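Local coordinates for protein serine protease inhibitor 4, isoform B (Drosophila melanogaster, PDB 4P0F) that probably inhibits serine-type and cysteine-type endopeptidases by the suicide-substrate mechanism of serpins, at residues D101-R106 against E160-L165; Q107-L112 against G302-S307. All coordinates share one frame; numbering follows the deposited sequence.

Contact 1 (D101-R106 against E160-L165); sequences DGYQLR and ESRLVL
At the start of strand 161-174, in the large sheet known in serpins as sheet A, Arg162 lies over the ring of Tyr103, which belongs to the loop between strand 91-100 and helix 107-115. The methylene does the touching: Arg162 CD is 3.8 Å from the centroid of the Tyr103 ring and 12° off its normal, a CH-pi contact over the centre of the face. The Arg162 chain bends at chi2 (-74°), which turns it back toward the loop, and its guanidinium plane is inclined by 24° to the ring. Tyr103 OH sits over one guanidinium face, 3.2 Å from Arg162 NE but at a poor angle for a hydrogen bond. Both polar groups turn instead to Glu309, one carboxylate oxygen forming a salt bridge with Arg162 NE and the other a hydrogen bond with Tyr103 OH. Arg162 NH1 donates to Ser161 O at 2.9 Å in a bent bond, and also bonds to Ser159 O. Glu160 O lies above the opposite guanidinium face, toward its rim. A leucine in place of Arg162 would probably leave Glu309 without its cationic mate and free the Tyr103 ring to shift. Arg162 also takes part, with Leu163, in a classic beta bulge opposite Val339 of strand 328-341, the strand that, as in cleaved serpins generally, the reactive loop adds to sheet A.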
ATOM      1  N   ASP A 101       6.406  19.405 -19.976  1.00 22.08           N
ATOM      2  CA  ASP A 101       6.057  20.705 -20.556  1.00 23.47           C
ATOM      3  C   ASP A 101       5.804  20.576 -22.047  1.00 25.42           C
ATOM      4  O   ASP A 101       6.596  19.962 -22.759  1.00 24.49           O
ATOM      5  CB  ASP A 101       7.169  21.736 -20.360  1.00 24.75           C
ATOM      6  CG  ASP A 101       7.254  22.272 -18.941  1.00 32.03           C
ATOM      7  OD1 ASP A 101       6.264  22.184 -18.180  1.00 29.37           O
ATOM      8  OD2 ASP A 101       8.329  22.811 -18.602  1.00 34.61           O
ATOM      9  N   GLY A 102       4.719  21.190 -22.510  1.00 24.85           N
ATOM     10  CA  GLY A 102       4.405  21.253 -23.927  1.00 28.31           C
ATOM     11  C   GLY A 102       3.477  20.149 -24.400  1.00 25.11           C
ATOM     12  O   GLY A 102       2.864  20.262 -25.466  1.00 26.42           O
ATOM     13  N   TYR A 103       3.367  19.074 -23.622  1.00 23.54           N
ATOM     14  CA  TYR A 103       2.468  17.977 -23.969  1.00 22.88           C
ATOM     15  C   TYR A 103       1.106  18.172 -23.312  1.00 32.60           C
ATOM     16  O   TYR A 103       1.016  18.589 -22.163  1.00 35.44           O
ATOM     17  CB  TYR A 103       3.078  16.630 -23.565  1.00 21.68           C
ATOM     18  CG  TYR A 103       4.208  16.230 -24.477  1.00 22.38           C
ATOM     19  CD1 TYR A 103       5.494  16.685 -24.254  1.00 22.78           C
ATOM     20  CD2 TYR A 103       3.983  15.427 -25.595  1.00 22.91           C
ATOM     21  CE1 TYR A 103       6.532  16.345 -25.103  1.00 23.67           C
ATOM     22  CE2 TYR A 103       5.015  15.074 -26.430  1.00 23.79           C
ATOM     23  CZ  TYR A 103       6.290  15.532 -26.178  1.00 24.16           C
ATOM     24  OH  TYR A 103       7.332  15.202 -27.012  1.00 25.27           O
ATOM     25  N   GLN A 104       0.053  17.905 -24.074  1.00 25.86           N
ATOM     26  CA  GLN A 104      -1.315  18.029 -23.590  1.00 22.86           C
ATOM     27  C   GLN A 104      -1.918  16.647 -23.380  1.00 22.48           C
ATOM     28  O   GLN A 104      -1.755  15.757 -24.216  1.00 24.38           O
ATOM     29  CB  GLN A 104      -2.166  18.817 -24.579  1.00 24.50           C
ATOM     30  CG  GLN A 104      -1.614  20.194 -24.899  1.00 34.76           C
ATOM     31  CD  GLN A 104      -2.596  21.035 -25.672  1.00 52.21           C
ATOM     32  OE1 GLN A 104      -2.517  21.141 -26.899  1.00 48.79           O
ATOM     33  NE2 GLN A 104      -3.539  21.637 -24.958  1.00 62.29           N
ATOM     34  N   LEU A 105      -2.611  16.479 -22.265  1.00 25.16           N
ATOM     35  CA  LEU A 105      -3.363  15.260 -22.013  1.00 25.48           C
ATOM     36  C   LEU A 105      -4.547  15.177 -22.958  1.00 21.60           C
ATOM     37  O   LEU A 105      -5.088  16.198 -23.368  1.00 24.32           O
ATOM     38  CB  LEU A 105      -3.862  15.222 -20.576  1.00 22.85           C
ATOM     39  CG  LEU A 105      -2.817  15.289 -19.464  1.00 22.88           C
ATOM     40  CD1 LEU A 105      -3.491  15.123 -18.121  1.00 24.91           C
ATOM     41  CD2 LEU A 105      -1.740  14.241 -19.648  1.00 24.49           C
ATOM     42  N   ARG A 106      -4.952  13.962 -23.312  1.00 22.21           N
ATOM     43  CA  ARG A 106      -6.198  13.784 -24.038  1.00 22.23           C
ATOM     44  C   ARG A 106      -7.357  14.132 -23.118  1.00 23.99           C
ATOM     45  O   ARG A 106      -7.269  13.936 -21.911  1.00 23.44           O
ATOM     46  CB  ARG A 106      -6.320  12.355 -24.566  1.00 22.14           C
ATOM     47  CG  ARG A 106      -5.268  12.042 -25.608  1.00 31.65           C
ATOM     48  CD  ARG A 106      -5.527  10.745 -26.338  1.00 34.15           C
ATOM     49  NE  ARG A 106      -6.674  10.819 -27.237  1.00 38.70           N
ATOM     50  CZ  ARG A 106      -7.054   9.835 -28.050  1.00 50.50           C
ATOM     51  NH1 ARG A 106      -6.370   8.699 -28.095  1.00 48.65           N
ATOM     52  NH2 ARG A 106      -8.116   9.989 -28.828  1.00 62.38           N
ATOM     53  N   GLU A 160      13.138  12.072 -22.278  1.00 23.31           N
ATOM     54  CA  GLU A 160      12.180  11.114 -22.843  1.00 21.21           C
ATOM     55  C   GLU A 160      10.959  10.885 -21.944  1.00 18.54           C
ATOM     56  O   GLU A 160       9.964  10.321 -22.384  1.00 19.40           O
ATOM     57  CB  GLU A 160      12.857   9.766 -23.116  1.00 30.23           C
ATOM     58  CG  GLU A 160      13.969   9.816 -24.148  1.00 34.51           C
ATOM     59  CD  GLU A 160      13.447   9.742 -25.568  1.00 57.84           C
ATOM     60  OE1 GLU A 160      13.008   8.647 -25.992  1.00 45.71           O
ATOM     61  OE2 GLU A 160      13.473  10.779 -26.260  1.00 60.03           O
ATOM     62  N   SER A 161      11.041  11.310 -20.681  1.00 18.93           N
ATOM     63  CA  SER A 161       9.923  11.170 -19.750  1.00 17.99           C
ATOM     64  C   SER A 161       8.752  12.004 -20.239  1.00 17.96           C
ATOM     65  O   SER A 161       8.953  13.116 -20.728  1.00 18.67           O
ATOM     66  CB  SER A 161      10.312  11.615 -18.332  1.00 18.63           C
ATOM     67  OG  SER A 161      11.427  10.901 -17.836  1.00 21.09           O
ATOM     68  N   ARG A 162       7.535  11.485 -20.104  1.00 18.92           N
ATOM     69  CA  ARG A 162       6.363  12.205 -20.582  1.00 16.62           C
ATOM     70  C   ARG A 162       5.356  12.482 -19.474  1.00 16.21           C
ATOM     71  O   ARG A 162       4.734  13.543 -19.454  1.00 16.89           O
ATOM     72  CB  ARG A 162       5.714  11.437 -21.730  1.00 18.27           C
ATOM     73  CG  ARG A 162       6.572  11.416 -22.975  1.00 17.87           C
ATOM     74  CD  ARG A 162       6.574  12.773 -23.689  1.00 18.95           C
ATOM     75  NE  ARG A 162       7.514  12.821 -24.811  1.00 19.76           N
ATOM     76  CZ  ARG A 162       8.788  13.191 -24.724  1.00 22.88           C
ATOM     77  NH1 ARG A 162       9.313  13.557 -23.557  1.00 22.89           N
ATOM     78  NH2 ARG A 162       9.545  13.191 -25.808  1.00 24.50           N
ATOM     79  N   LEU A 163       5.166  11.542 -18.557  1.00 15.78           N
ATOM     80  CA  LEU A 163       4.402  11.875 -17.374  1.00 20.47           C
ATOM     81  C   LEU A 163       4.725  10.959 -16.224  1.00 16.77           C
ATOM     82  O   LEU A 163       5.250   9.871 -16.417  1.00 16.68           O
ATOM     83  CB  LEU A 163       2.906  11.846 -17.674  1.00 23.31           C
ATOM     84  CG  LEU A 163       2.352  10.547 -18.235  1.00 28.79           C
ATOM     85  CD1 LEU A 163       1.838   9.634 -17.118  1.00 37.34           C
ATOM     86  CD2 LEU A 163       1.255  10.864 -19.215  1.00 26.08           C
ATOM     87  N   VAL A 164       4.435  11.443 -15.022  1.00 14.39           N
ATOM     88  CA  VAL A 164       4.539  10.638 -13.814  1.00 15.34           C
ATOM     89  C   VAL A 164       3.216  10.726 -13.088  1.00 18.26           C
ATOM     90  O   VAL A 164       2.740  11.819 -12.792  1.00 15.45           O
ATOM     91  CB  VAL A 164       5.673  11.107 -12.889  1.00 15.09           C
ATOM     92  CG1 VAL A 164       5.711  10.270 -11.599  1.00 16.50           C
ATOM     93  CG2 VAL A 164       7.003  11.025 -13.601  1.00 14.73           C
ATOM     94  N   LEU A 165       2.627   9.565 -12.830  1.00 14.98           N
ATOM     95  CA  LEU A 165       1.393   9.452 -12.067  1.00 13.90           C
ATOM     96  C   LEU A 165       1.744   9.113 -10.639  1.00 14.47           C
ATOM     97  O   LEU A 165       2.548   8.214 -10.417  1.00 15.58           O
ATOM     98  CB  LEU A 165       0.485   8.366 -12.651  1.00 13.70           C
ATOM     99  CG  LEU A 165      -0.318   8.769 -13.884  1.00 22.26           C
ATOM    100  CD1 LEU A 165      -0.859   7.556 -14.591  1.00 23.11           C
ATOM    101  CD2 LEU A 165      -1.464   9.679 -13.472  1.00 49.98           C
TER

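Contact 2 (Q107-L112 against G302-S307); sequences QEFDQL and GKMLQS
Phe109, in the first turn of helix 107-115 (helix E of the serpin fold), packs its ring against Lys303 and Met304 of the loop that leads toward strand 311-324. Met304 covers one ring face with its backbone and the root of its side chain: Met304 CA makes a CH-pi contact at 4.1 Å from the Phe109 centroid, 27° off the normal. Nearer the rim, Met304 CG is 3.9 Å from Phe109 CZ. Beyond CG the methionine runs on extended past the CZ rim of the ring, so Met304 SD ends 5.3 Å from the Phe109 centroid, an oblique Met-aromatic contact. Two loop carbonyls also belong to this first shell: Lys303 O is 3.4 Å from Phe109 CB, and Met304 O is equally close to Phe109 CD2. What carries the ring off the helix to meet them is chi1 of -175°, with CG opposite the backbone N. Between helix and loop sits one water: it accepts a weak hydrogen bond from Phe109 N at 3.1 Å and donates to Lys303 O at 2.7 Å.

Farther out, Met304 also touches Leu163 of strand 161-174 and Leu311 of strand 311-324, so it is packed between the helix and these two strands. On the flank, Lys303 lies against Pro71 of helix 71-84 and its backbone bonds to Gly51. One turn along from Phe109, Leu112 packs on Pro71, Glu72 and Ala75 of that same helix, and Leu112 N donates to Glu108 O at 2.9 Å.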
ATOM      1  N   GLN A 107      -8.438  14.648 -23.692  1.00 23.71           N
ATOM      2  CA  GLN A 107      -9.551  15.161 -22.897  1.00 25.23           C
ATOM      3  C   GLN A 107     -10.168  14.113 -21.962  1.00 23.34           C
ATOM      4  O   GLN A 107     -10.379  14.390 -20.783  1.00 23.30           O
ATOM      5  CB  GLN A 107     -10.636  15.736 -23.809  1.00 28.86           C
ATOM      6  CG  GLN A 107     -11.760  16.429 -23.051  1.00 35.57           C
ATOM      7  CD  GLN A 107     -12.842  16.972 -23.968  1.00 60.48           C
ATOM      8  OE1 GLN A 107     -12.608  17.228 -25.151  1.00 66.50           O
ATOM      9  NE2 GLN A 107     -14.040  17.144 -23.424  1.00 70.41           N
ATOM     10  N   GLU A 108     -10.454  12.914 -22.462  1.00 24.11           N
ATOM     11  CA  GLU A 108     -11.122  11.913 -21.629  1.00 26.01           C
ATOM     12  C   GLU A 108     -10.239  11.463 -20.459  1.00 25.17           C
ATOM     13  O   GLU A 108     -10.718  11.332 -19.333  1.00 20.81           O
ATOM     14  CB  GLU A 108     -11.542  10.705 -22.468  1.00 26.07           C
ATOM     15  CG  GLU A 108     -12.258   9.601 -21.682  1.00 27.78           C
ATOM     16  CD  GLU A 108     -13.628  10.021 -21.159  1.00 45.15           C
ATOM     17  OE1 GLU A 108     -14.070  11.152 -21.452  1.00 42.78           O
ATOM     18  OE2 GLU A 108     -14.272   9.211 -20.459  1.00 45.29           O
ATOM     19  N   PHE A 109      -8.962  11.211 -20.736  1.00 21.67           N
ATOM     20  CA  PHE A 109      -7.975  10.873 -19.707  1.00 22.05           C
ATOM     21  C   PHE A 109      -7.944  11.954 -18.628  1.00 20.98           C
ATOM     22  O   PHE A 109      -8.034  11.677 -17.427  1.00 19.49           O
ATOM     23  CB  PHE A 109      -6.599  10.711 -20.372  1.00 20.29           C
ATOM     24  CG  PHE A 109      -5.491  10.238 -19.455  1.00 17.34           C
ATOM     25  CD1 PHE A 109      -5.604   9.068 -18.733  1.00 17.15           C
ATOM     26  CD2 PHE A 109      -4.301  10.945 -19.381  1.00 18.38           C
ATOM     27  CE1 PHE A 109      -4.564   8.624 -17.934  1.00 19.57           C
ATOM     28  CE2 PHE A 109      -3.260  10.509 -18.594  1.00 21.22           C
ATOM     29  CZ  PHE A 109      -3.394   9.343 -17.857  1.00 19.15           C
ATOM     30  N   ASP A 110      -7.826  13.194 -19.073  1.00 19.64           N
ATOM     31  CA  ASP A 110      -7.784  14.341 -18.176  1.00 21.13           C
ATOM     32  C   ASP A 110      -9.059  14.442 -17.348  1.00 20.17           C
ATOM     33  O   ASP A 110      -9.004  14.679 -16.137  1.00 23.09           O
ATOM     34  CB  ASP A 110      -7.584  15.633 -18.975  1.00 22.14           C
ATOM     35  CG  ASP A 110      -7.494  16.862 -18.088  1.00 36.44           C
ATOM     36  OD1 ASP A 110      -6.664  16.865 -17.165  1.00 37.35           O
ATOM     37  OD2 ASP A 110      -8.269  17.811 -18.301  1.00 44.99           O
ATOM     38  N   GLN A 111     -10.208  14.267 -18.000  1.00 21.20           N
ATOM     39  CA  GLN A 111     -11.497  14.412 -17.316  1.00 22.59           C
ATOM     40  C   GLN A 111     -11.738  13.307 -16.283  1.00 24.68           C
ATOM     41  O   GLN A 111     -12.237  13.573 -15.186  1.00 22.48           O
ATOM     42  CB  GLN A 111     -12.634  14.425 -18.333  1.00 26.41           C
ATOM     43  CG  GLN A 111     -12.742  15.728 -19.107  1.00 42.97           C
ATOM     44  CD  GLN A 111     -13.379  16.840 -18.297  1.00 67.77           C
ATOM     45  OE1 GLN A 111     -12.695  17.580 -17.590  1.00 68.06           O
ATOM     46  NE2 GLN A 111     -14.698  16.963 -18.398  1.00 89.36           N
ATOM     47  N   LEU A 112     -11.395  12.075 -16.632  1.00 20.44           N
ATOM     48  CA  LEU A 112     -11.549  10.970 -15.698  1.00 20.71           C
ATOM     49  C   LEU A 112     -10.607  11.136 -14.517  1.00 24.95           C
ATOM     50  O   LEU A 112     -10.982  10.887 -13.373  1.00 22.46           O
ATOM     51  CB  LEU A 112     -11.294   9.629 -16.383  1.00 20.98           C
ATOM     52  CG  LEU A 112     -12.341   9.196 -17.414  1.00 24.25           C
ATOM     53  CD1 LEU A 112     -11.907   7.897 -18.061  1.00 27.32           C
ATOM     54  CD2 LEU A 112     -13.715   9.040 -16.791  1.00 25.10           C
ATOM     55  N   GLY A 302      -1.824   4.952 -25.893  1.00 16.92           N
ATOM     56  CA  GLY A 302      -2.204   6.007 -26.804  1.00 16.71           C
ATOM     57  C   GLY A 302      -3.341   6.907 -26.370  1.00 18.92           C
ATOM     58  O   GLY A 302      -3.657   7.877 -27.075  1.00 20.74           O
ATOM     59  N   LYS A 303      -3.952   6.616 -25.223  1.00 18.73           N
ATOM     60  CA  LYS A 303      -5.048   7.439 -24.749  1.00 18.16           C
ATOM     61  C   LYS A 303      -4.606   8.442 -23.679  1.00 18.06           C
ATOM     62  O   LYS A 303      -5.435   9.173 -23.149  1.00 22.08           O
ATOM     63  CB  LYS A 303      -6.185   6.557 -24.239  1.00 18.70           C
ATOM     64  CG  LYS A 303      -7.088   6.088 -25.390  1.00 27.44           C
ATOM     65  CD  LYS A 303      -7.979   4.913 -24.998  1.00 43.28           C
ATOM     66  CE  LYS A 303      -9.260   5.353 -24.316  1.00 58.98           C
ATOM     67  NZ  LYS A 303     -10.101   4.179 -23.923  1.00 39.99           N
ATOM     68  N   MET A 304      -3.305   8.509 -23.410  1.00 17.19           N
ATOM     69  CA  MET A 304      -2.777   9.460 -22.434  1.00 17.28           C
ATOM     70  C   MET A 304      -2.598  10.872 -23.000  1.00 18.49           C
ATOM     71  O   MET A 304      -3.119  11.830 -22.444  1.00 20.49           O
ATOM     72  CB  MET A 304      -1.441   8.964 -21.884  1.00 16.17           C
ATOM     73  CG  MET A 304      -1.593   7.806 -20.938  1.00 15.20           C
ATOM     74  SD  MET A 304      -0.019   7.282 -20.237  1.00 18.57           S
ATOM     75  CE  MET A 304      -0.597   6.357 -18.798  1.00 16.70           C
ATOM     76  N   LEU A 305      -1.873  10.983 -24.110  1.00 18.71           N
ATOM     77  CA  LEU A 305      -1.487  12.284 -24.671  1.00 21.73           C
ATOM     78  C   LEU A 305      -2.060  12.541 -26.065  1.00 22.57           C
ATOM     79  O   LEU A 305      -2.300  11.612 -26.836  1.00 21.86           O
ATOM     80  CB  LEU A 305       0.031  12.378 -24.760  1.00 21.73           C
ATOM     81  CG  LEU A 305       0.839  12.179 -23.479  1.00 21.24           C
ATOM     82  CD1 LEU A 305       2.322  12.264 -23.800  1.00 22.01           C
ATOM     83  CD2 LEU A 305       0.453  13.202 -22.444  1.00 20.56           C
ATOM     84  N   GLN A 306      -2.237  13.807 -26.419  1.00 23.59           N
ATOM     85  CA  GLN A 306      -2.678  14.123 -27.767  1.00 23.19           C
ATOM     86  C   GLN A 306      -1.614  13.696 -28.786  1.00 23.34           C
ATOM     87  O   GLN A 306      -1.926  13.323 -29.911  1.00 25.08           O
ATOM     88  CB  GLN A 306      -2.993  15.615 -27.890  1.00 26.19           C
ATOM     89  CG  GLN A 306      -4.113  16.035 -26.954  1.00 29.14           C
ATOM     90  CD  GLN A 306      -4.553  17.468 -27.148  1.00 56.33           C
ATOM     91  OE1 GLN A 306      -3.913  18.236 -27.861  1.00 65.97           O
ATOM     92  NE2 GLN A 306      -5.655  17.835 -26.506  1.00 62.61           N
ATOM     93  N   SER A 307      -0.353  13.755 -28.374  1.00 23.04           N
ATOM     94  CA  SER A 307       0.762  13.331 -29.212  1.00 21.76           C
ATOM     95  C   SER A 307       0.672  11.872 -29.619  1.00 23.22           C
ATOM     96  O   SER A 307       0.358  11.029 -28.780  1.00 21.24           O
ATOM     97  CB  SER A 307       2.078  13.551 -28.463  1.00 22.56           C
ATOM     98  OG  SER A 307       3.143  12.916 -29.146  1.00 24.87           O
TER
HETATM   99  O   HOH W   1      -8.115   9.516 -23.233  1.00 20.38           O

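Contacts 1 and 2 have centres about 10 Å apart and share one end of the serpin fold. Their segments alternate along the chain: 101-106 runs straight into 107-112, then come 160-165 and 302-307. The loop 101-106 lies alongside 302-307, with probable backbone hydrogen bonds from Arg106 N to Met304 O (2.9 Å) and from Gln306 N to Gln104 O (3.0 Å). The side chain of Leu305 touches both Leu163 and Arg162, so 302-307 meets segments of both contacts. Distant parts of the chain, two loops, the start of helix 107-115 and the start of strand 161-174, are thus knitted together at this end of sheet A.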